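Local structure of transcriptional regulator KdgR (Pseudomonas aeruginosa, 5Y6I) at residues T111-V116 with V226-G231; A122-V127 with V136-G141. The protein probably binds DNA and regulates transcription, as an IclR-family factor with a helix-turn-helix domain and a GAF-like C-terminal domain. All coordinates share one frame; numbering follows the deposited sequence.

Both contacts lie in the IclR C-terminal domain, on one antiparallel five-stranded sheet, with their centres about 8 Å apart. Strand 111-118 comes first in the chain and sits between its two neighbours: strand 121-128, the next in sequence and outermost in this chain's sheet, and strand 223-232, which returns more than a hundred residues later. Interaction 1 is the long-range pairing, deep in the domain. Interaction 2 belongs to the chain between strands 111-118 and 223-232, where 136-141 folds back onto 122-127 at the surface. Leu114 joins them through backbone hydrogen bonds to Val125 and Gln126, so the three strands and the loop over the edge are tied together through strand 111-118.

Interaction 1: T111-V116 with V226-G231; sequences TCFLAV and VLTVVG
Leu227 reaches across to Leu114 and Cys112 from the neighbouring antiparallel strand. Its CB lies 4.1 Å from Leu114 CD1; CG, set anti to the backbone N (chi1 -154°), leans over the Phe113 carbonyl oxygen; of the branch ends, CD1 meets Leu114 CD1 again and CD2 stops 4.3 Å from Cys112 CB. Farther along, Cys112 SG packs on Val229 CG2 at 3.6 Å. Helices 93-108 and 244-258 cover this face of the sheet, both touching Leu227.

On the other face, Thr228 puts its CB over the Phe113 ring, a CH-pi contact 3.5 Å from the centroid and 19° off the normal, though its hydroxyl is modelled too close to the ring and its placement is doubtful. Val230 CG1 approaches the ring edge at CE2 (3.7 Å). Thr151 of helix 150-158 touches both Phe113 and Thr228.

Ala115 N gives a nearly straight bond to Val226 O (2.9 Å, 171°), returned from Val226 N to Ala115 O, and Phe113 N bonds to Thr228 O. The backbones of Cys112 and Leu114 bond instead to strand 121-128, and Leu227 to Ala214. Bonds on both flanks thus hold these strands within the sheet of this GAF-like domain, while Leu227, Leu114 and Cys112 give the helices an apolar face.

Interaction 2: A122-V127 with V136-G141; sequences ATVVQV and VVTQVG
Val140 lays both methyls over one face of the Val125-Gln126 peptide group, CG1 3.6 Å from Val125 O and CG2 3.7 Å from Gln126 N. The preceding peptide is met at its oxygen instead: Val124 O accepts a hydrogen bond from Gly141 N, nearly straight at hydrogen (169°), with the donor tilted 19° from the carbonyl plane. Across the contact, chi1 of 174° swings Val124 CG1 opposite the backbone N, which brings it to the Gln139 carbonyl oxygen at 3.6 Å.

Methyl groups do the rest. Val124 CG2 touches Thr138 CG2 at 3.7 Å, the two side chains crossing at a slant, whereas Val127 and Val140 run antiparallel alongside each other and meet through their CG2 atoms (3.9 Å). Beneath, Phe113 of strand 111-118 touches Val124, Val127 and Thr138.

The edge strand carries a classic beta bulge here, Val125 and Gln126 together facing Leu114. Within 136-141 the packing on the strand is largely apolar, with one backbone hydrogen bond; the loop's further course adds backbone bonds from Ser142 to Val124 and from Leu144 to Ala122. Apolar contact and main-chain bonding together therefore hold the loop to the sheet edge, Val140 itself remaining at the surface.

Interaction 1: T111-V116 with V226-G231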
ATOM      1  N   THR A 111      14.665  -3.139  25.913  1.00 76.16           N
ATOM      2  CA  THR A 111      13.955  -2.024  25.296  1.00 77.99           C
ATOM      3  C   THR A 111      13.889  -2.221  23.784  1.00 75.84           C
ATOM      4  O   THR A 111      14.924  -2.353  23.122  1.00 75.87           O
ATOM      5  CB  THR A 111      14.633  -0.702  25.660  1.00 77.64           C
ATOM      6  OG1 THR A 111      14.655  -0.580  27.083  1.00 86.49           O
ATOM      7  CG2 THR A 111      13.856   0.482  25.098  1.00 76.63           C
ATOM      8  N   CYS A 112      12.669  -2.266  23.244  1.00 75.64           N
ATOM      9  CA  CYS A 112      12.427  -2.342  21.804  1.00 73.52           C
ATOM     10  C   CYS A 112      11.785  -1.044  21.341  1.00 68.55           C
ATOM     11  O   CYS A 112      11.015  -0.427  22.088  1.00 68.84           O
ATOM     12  CB  CYS A 112      11.511  -3.511  21.430  1.00 70.92           C
ATOM     13  SG  CYS A 112      11.975  -5.084  22.195  1.00 72.31           S
ATOM     14  N   PHE A 113      12.118  -0.619  20.120  1.00 63.46           N
ATOM     15  CA  PHE A 113      11.564   0.618  19.581  1.00 67.09           C
ATOM     16  C   PHE A 113      11.223   0.470  18.100  1.00 73.00           C
ATOM     17  O   PHE A 113      11.735  -0.411  17.397  1.00 70.20           O
ATOM     18  CB  PHE A 113      12.506   1.823  19.801  1.00 64.12           C
ATOM     19  CG  PHE A 113      13.907   1.671  19.219  1.00 67.28           C
ATOM     20  CD1 PHE A 113      14.247   2.279  18.016  1.00 62.99           C
ATOM     21  CD2 PHE A 113      14.908   1.020  19.934  1.00 68.98           C
ATOM     22  CE1 PHE A 113      15.561   2.180  17.510  1.00 66.30           C
ATOM     23  CE2 PHE A 113      16.212   0.918  19.443  1.00 68.08           C
ATOM     24  CZ  PHE A 113      16.540   1.492  18.235  1.00 70.38           C
ATOM     25  N   LEU A 114      10.312   1.324  17.646  1.00 72.01           N
ATOM     26  CA  LEU A 114       9.932   1.395  16.241  1.00 69.70           C
ATOM     27  C   LEU A 114      10.373   2.742  15.682  1.00 66.47           C
ATOM     28  O   LEU A 114      10.137   3.789  16.300  1.00 60.84           O
ATOM     29  CB  LEU A 114       8.425   1.211  16.057  1.00 65.28           C
ATOM     30  CG  LEU A 114       7.941   0.905  14.631  1.00 59.23           C
ATOM     31  CD1 LEU A 114       8.288  -0.526  14.229  1.00 52.66           C
ATOM     32  CD2 LEU A 114       6.444   1.124  14.531  1.00 57.56           C
ATOM     33  N   ALA A 115      11.035   2.703  14.533  1.00 65.66           N
ATOM     34  CA  ALA A 115      11.443   3.899  13.822  1.00 65.19           C
ATOM     35  C   ALA A 115      10.890   3.857  12.410  1.00 66.16           C
ATOM     36  O   ALA A 115      10.760   2.784  11.812  1.00 63.41           O
ATOM     37  CB  ALA A 115      12.956   4.032  13.772  1.00 69.43           C
ATOM     38  N   VAL A 116      10.556   5.039  11.892  1.00 66.61           N
ATOM     39  CA  VAL A 116      10.165   5.230  10.499  1.00 63.38           C
ATOM     40  C   VAL A 116      11.105   6.250   9.872  1.00 71.37           C
ATOM     41  O   VAL A 116      11.893   6.902  10.555  1.00 81.10           O
ATOM     42  CB  VAL A 116       8.706   5.696  10.359  1.00 62.46           C
ATOM     43  CG1 VAL A 116       7.741   4.721  11.093  1.00 54.17           C
ATOM     44  CG2 VAL A 116       8.578   7.140  10.880  1.00 60.39           C
ATOM     45  N   VAL A 226      11.424   0.221  10.957  1.00 66.59           N
ATOM     46  CA  VAL A 226      12.466  -0.660  11.462  1.00 61.32           C
ATOM     47  C   VAL A 226      12.182  -0.890  12.936  1.00 68.74           C
ATOM     48  O   VAL A 226      11.834   0.050  13.661  1.00 69.18           O
ATOM     49  CB  VAL A 226      13.874  -0.072  11.260  1.00 67.75           C
ATOM     50  CG1 VAL A 226      14.959  -1.054  11.770  1.00 73.02           C
ATOM     51  CG2 VAL A 226      14.092   0.240   9.798  1.00 60.74           C
ATOM     52  N   LEU A 227      12.287  -2.142  13.365  1.00 71.75           N
ATOM     53  CA  LEU A 227      12.040  -2.521  14.745  1.00 68.99           C
ATOM     54  C   LEU A 227      13.350  -3.039  15.317  1.00 74.93           C
ATOM     55  O   LEU A 227      14.111  -3.724  14.626  1.00 74.00           O
ATOM     56  CB  LEU A 227      10.933  -3.580  14.844  1.00 64.11           C
ATOM     57  CG  LEU A 227      10.155  -3.613  16.161  1.00 67.09           C
ATOM     58  CD1 LEU A 227       8.797  -4.275  15.930  1.00 66.65           C
ATOM     59  CD2 LEU A 227      10.914  -4.329  17.272  1.00 62.20           C
ATOM     60  N   THR A 228      13.603  -2.722  16.581  1.00 75.58           N
ATOM     61  CA  THR A 228      14.968  -2.677  17.075  1.00 80.97           C
ATOM     62  C   THR A 228      15.010  -2.965  18.565  1.00 75.31           C
ATOM     63  O   THR A 228      14.234  -2.380  19.328  1.00 67.14           O
ATOM     64  CB  THR A 228      15.533  -1.296  16.819  1.00 92.09           C
ATOM     65  OG1 THR A 228      14.466  -0.383  17.057  1.00103.74           O
ATOM     66  CG2 THR A 228      15.955  -1.118  15.410  1.00 89.55           C
ATOM     67  N   VAL A 229      15.944  -3.822  18.975  1.00 71.56           N
ATOM     68  CA  VAL A 229      16.145  -4.182  20.371  1.00 73.47           C
ATOM     69  C   VAL A 229      17.479  -3.608  20.829  1.00 81.98           C
ATOM     70  O   VAL A 229      18.447  -3.549  20.062  1.00 83.47           O
ATOM     71  CB  VAL A 229      16.110  -5.711  20.555  1.00 71.58           C
ATOM     72  CG1 VAL A 229      16.456  -6.103  22.002  1.00 69.14           C
ATOM     73  CG2 VAL A 229      14.742  -6.265  20.146  1.00 69.99           C
ATOM     74  N   VAL A 230      17.547  -3.190  22.092  1.00 80.12           N
ATOM     75  CA  VAL A 230      18.715  -2.441  22.526  1.00 83.50           C
ATOM     76  C   VAL A 230      18.932  -2.641  24.022  1.00 95.04           C
ATOM     77  O   VAL A 230      17.985  -2.863  24.782  1.00100.46           O
ATOM     78  CB  VAL A 230      18.545  -0.956  22.118  1.00 75.89           C
ATOM     79  CG1 VAL A 230      17.320  -0.369  22.771  1.00 72.20           C
ATOM     80  CG2 VAL A 230      19.800  -0.142  22.405  1.00 75.72           C
ATOM     81  N   GLY A 231      20.210  -2.591  24.435  1.00 93.61           N
ATOM     82  CA  GLY A 231      20.614  -2.898  25.786  1.00 88.39           C
ATOM     83  C   GLY A 231      22.113  -3.094  25.919  1.00 89.12           C
ATOM     84  O   GLY A 231      22.776  -3.608  25.023  1.00 88.59           O
TER

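Interaction 2: A122-V127 with V136-G141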
ATOM      1  N   ALA A 122      16.242   8.081  10.218  1.00 69.87           N
ATOM      2  CA  ALA A 122      15.617   7.261  11.222  1.00 62.88           C
ATOM      3  C   ALA A 122      15.095   8.114  12.332  1.00 67.55           C
ATOM      4  O   ALA A 122      15.802   8.887  12.922  1.00 74.04           O
ATOM      5  CB  ALA A 122      16.586   6.250  11.753  1.00 60.09           C
ATOM      6  N   THR A 123      13.819   7.971  12.594  1.00 66.04           N
ATOM      7  CA  THR A 123      13.163   8.750  13.630  1.00 71.18           C
ATOM      8  C   THR A 123      12.389   7.788  14.521  1.00 68.80           C
ATOM      9  O   THR A 123      11.520   7.054  14.034  1.00 70.33           O
ATOM     10  CB  THR A 123      12.233   9.787  13.004  1.00 73.99           C
ATOM     11  OG1 THR A 123      12.960  10.548  12.042  1.00 79.56           O
ATOM     12  CG2 THR A 123      11.698  10.715  14.045  1.00 78.78           C
ATOM     13  N   VAL A 124      12.722   7.775  15.811  1.00 67.09           N
ATOM     14  CA  VAL A 124      12.076   6.871  16.758  1.00 67.94           C
ATOM     15  C   VAL A 124      10.712   7.443  17.126  1.00 69.91           C
ATOM     16  O   VAL A 124      10.616   8.562  17.641  1.00 75.63           O
ATOM     17  CB  VAL A 124      12.950   6.661  18.000  1.00 72.82           C
ATOM     18  CG1 VAL A 124      12.214   5.820  19.059  1.00 70.82           C
ATOM     19  CG2 VAL A 124      14.299   6.036  17.598  1.00 68.04           C
ATOM     20  N   VAL A 125       9.653   6.681  16.852  1.00 63.91           N
ATOM     21  CA  VAL A 125       8.288   7.162  17.029  1.00 68.94           C
ATOM     22  C   VAL A 125       7.526   6.394  18.093  1.00 76.50           C
ATOM     23  O   VAL A 125       6.364   6.727  18.365  1.00 82.54           O
ATOM     24  CB  VAL A 125       7.502   7.132  15.701  1.00 64.34           C
ATOM     25  CG1 VAL A 125       8.084   8.158  14.725  1.00 61.61           C
ATOM     26  CG2 VAL A 125       7.487   5.729  15.122  1.00 58.93           C
ATOM     27  N   GLN A 126       8.135   5.386  18.713  1.00 76.83           N
ATOM     28  CA  GLN A 126       7.402   4.535  19.640  1.00 75.69           C
ATOM     29  C   GLN A 126       8.385   3.599  20.346  1.00 71.35           C
ATOM     30  O   GLN A 126       9.264   3.027  19.694  1.00 65.29           O
ATOM     31  CB  GLN A 126       6.317   3.775  18.862  1.00 76.61           C
ATOM     32  CG  GLN A 126       5.992   2.392  19.294  1.00 89.35           C
ATOM     33  CD  GLN A 126       4.723   1.866  18.609  1.00102.81           C
ATOM     34  OE1 GLN A 126       4.279   2.401  17.596  1.00116.20           O
ATOM     35  NE2 GLN A 126       4.142   0.820  19.169  1.00101.85           N
ATOM     36  N   VAL A 127       8.239   3.450  21.673  1.00 70.73           N
ATOM     37  CA  VAL A 127       9.264   2.818  22.509  1.00 67.58           C
ATOM     38  C   VAL A 127       8.627   1.988  23.613  1.00 70.73           C
ATOM     39  O   VAL A 127       7.802   2.493  24.381  1.00 73.41           O
ATOM     40  CB  VAL A 127      10.194   3.864  23.156  1.00 69.51           C
ATOM     41  CG1 VAL A 127      10.994   3.242  24.308  1.00 69.70           C
ATOM     42  CG2 VAL A 127      11.090   4.452  22.143  1.00 62.61           C
ATOM     43  N   VAL A 136      18.865   1.465  29.866  1.00 96.99           N
ATOM     44  CA  VAL A 136      19.098   2.391  28.764  1.00100.17           C
ATOM     45  C   VAL A 136      17.897   2.354  27.840  1.00102.99           C
ATOM     46  O   VAL A 136      17.205   1.335  27.709  1.00107.03           O
ATOM     47  CB  VAL A 136      20.369   2.033  27.976  1.00100.30           C
ATOM     48  CG1 VAL A 136      21.611   2.201  28.819  1.00102.27           C
ATOM     49  CG2 VAL A 136      20.240   0.644  27.433  1.00104.73           C
ATOM     50  N   VAL A 137      17.675   3.473  27.153  1.00 97.27           N
ATOM     51  CA  VAL A 137      16.497   3.670  26.323  1.00 87.43           C
ATOM     52  C   VAL A 137      16.863   4.562  25.144  1.00 87.09           C
ATOM     53  O   VAL A 137      17.812   5.340  25.192  1.00 84.77           O
ATOM     54  CB  VAL A 137      15.332   4.284  27.143  1.00 83.61           C
ATOM     55  CG1 VAL A 137      14.907   3.352  28.262  1.00 88.64           C
ATOM     56  CG2 VAL A 137      15.756   5.627  27.766  1.00 80.70           C
ATOM     57  N   THR A 138      16.129   4.414  24.059  1.00 90.12           N
ATOM     58  CA  THR A 138      15.941   5.555  23.188  1.00 94.58           C
ATOM     59  C   THR A 138      14.686   6.272  23.670  1.00 93.27           C
ATOM     60  O   THR A 138      13.965   5.780  24.540  1.00100.25           O
ATOM     61  CB  THR A 138      15.838   5.111  21.732  1.00 96.23           C
ATOM     62  OG1 THR A 138      16.818   4.095  21.488  1.00100.48           O
ATOM     63  CG2 THR A 138      16.105   6.269  20.797  1.00 95.74           C
ATOM     64  N   GLN A 139      14.429   7.454  23.142  1.00 86.04           N
ATOM     65  CA  GLN A 139      13.161   8.084  23.446  1.00 80.95           C
ATOM     66  C   GLN A 139      12.437   8.457  22.162  1.00 74.31           C
ATOM     67  O   GLN A 139      13.046   8.704  21.121  1.00 74.85           O
ATOM     68  CB  GLN A 139      13.351   9.286  24.369  1.00 84.87           C
ATOM     69  CG  GLN A 139      13.950  10.497  23.752  1.00 95.53           C
ATOM     70  CD  GLN A 139      14.393  11.471  24.814  1.00107.38           C
ATOM     71  OE1 GLN A 139      15.435  11.287  25.445  1.00108.05           O
ATOM     72  NE2 GLN A 139      13.585  12.499  25.049  1.00113.98           N
ATOM     73  N   VAL A 140      11.115   8.428  22.241  1.00 74.08           N
ATOM     74  CA  VAL A 140      10.285   8.821  21.118  1.00 69.62           C
ATOM     75  C   VAL A 140      10.705  10.210  20.693  1.00 72.89           C
ATOM     76  O   VAL A 140      10.907  11.091  21.534  1.00 77.15           O
ATOM     77  CB  VAL A 140       8.804   8.755  21.529  1.00 69.47           C
ATOM     78  CG1 VAL A 140       7.902   9.294  20.439  1.00 71.78           C
ATOM     79  CG2 VAL A 140       8.429   7.319  21.873  1.00 65.06           C
ATOM     80  N   GLY A 141      10.888  10.400  19.385  1.00 67.57           N
ATOM     81  CA  GLY A 141      11.389  11.654  18.867  1.00 69.04           C
ATOM     82  C   GLY A 141      12.885  11.693  18.639  1.00 75.52           C
ATOM     83  O   GLY A 141      13.384  12.678  18.084  1.00 89.70           O
TER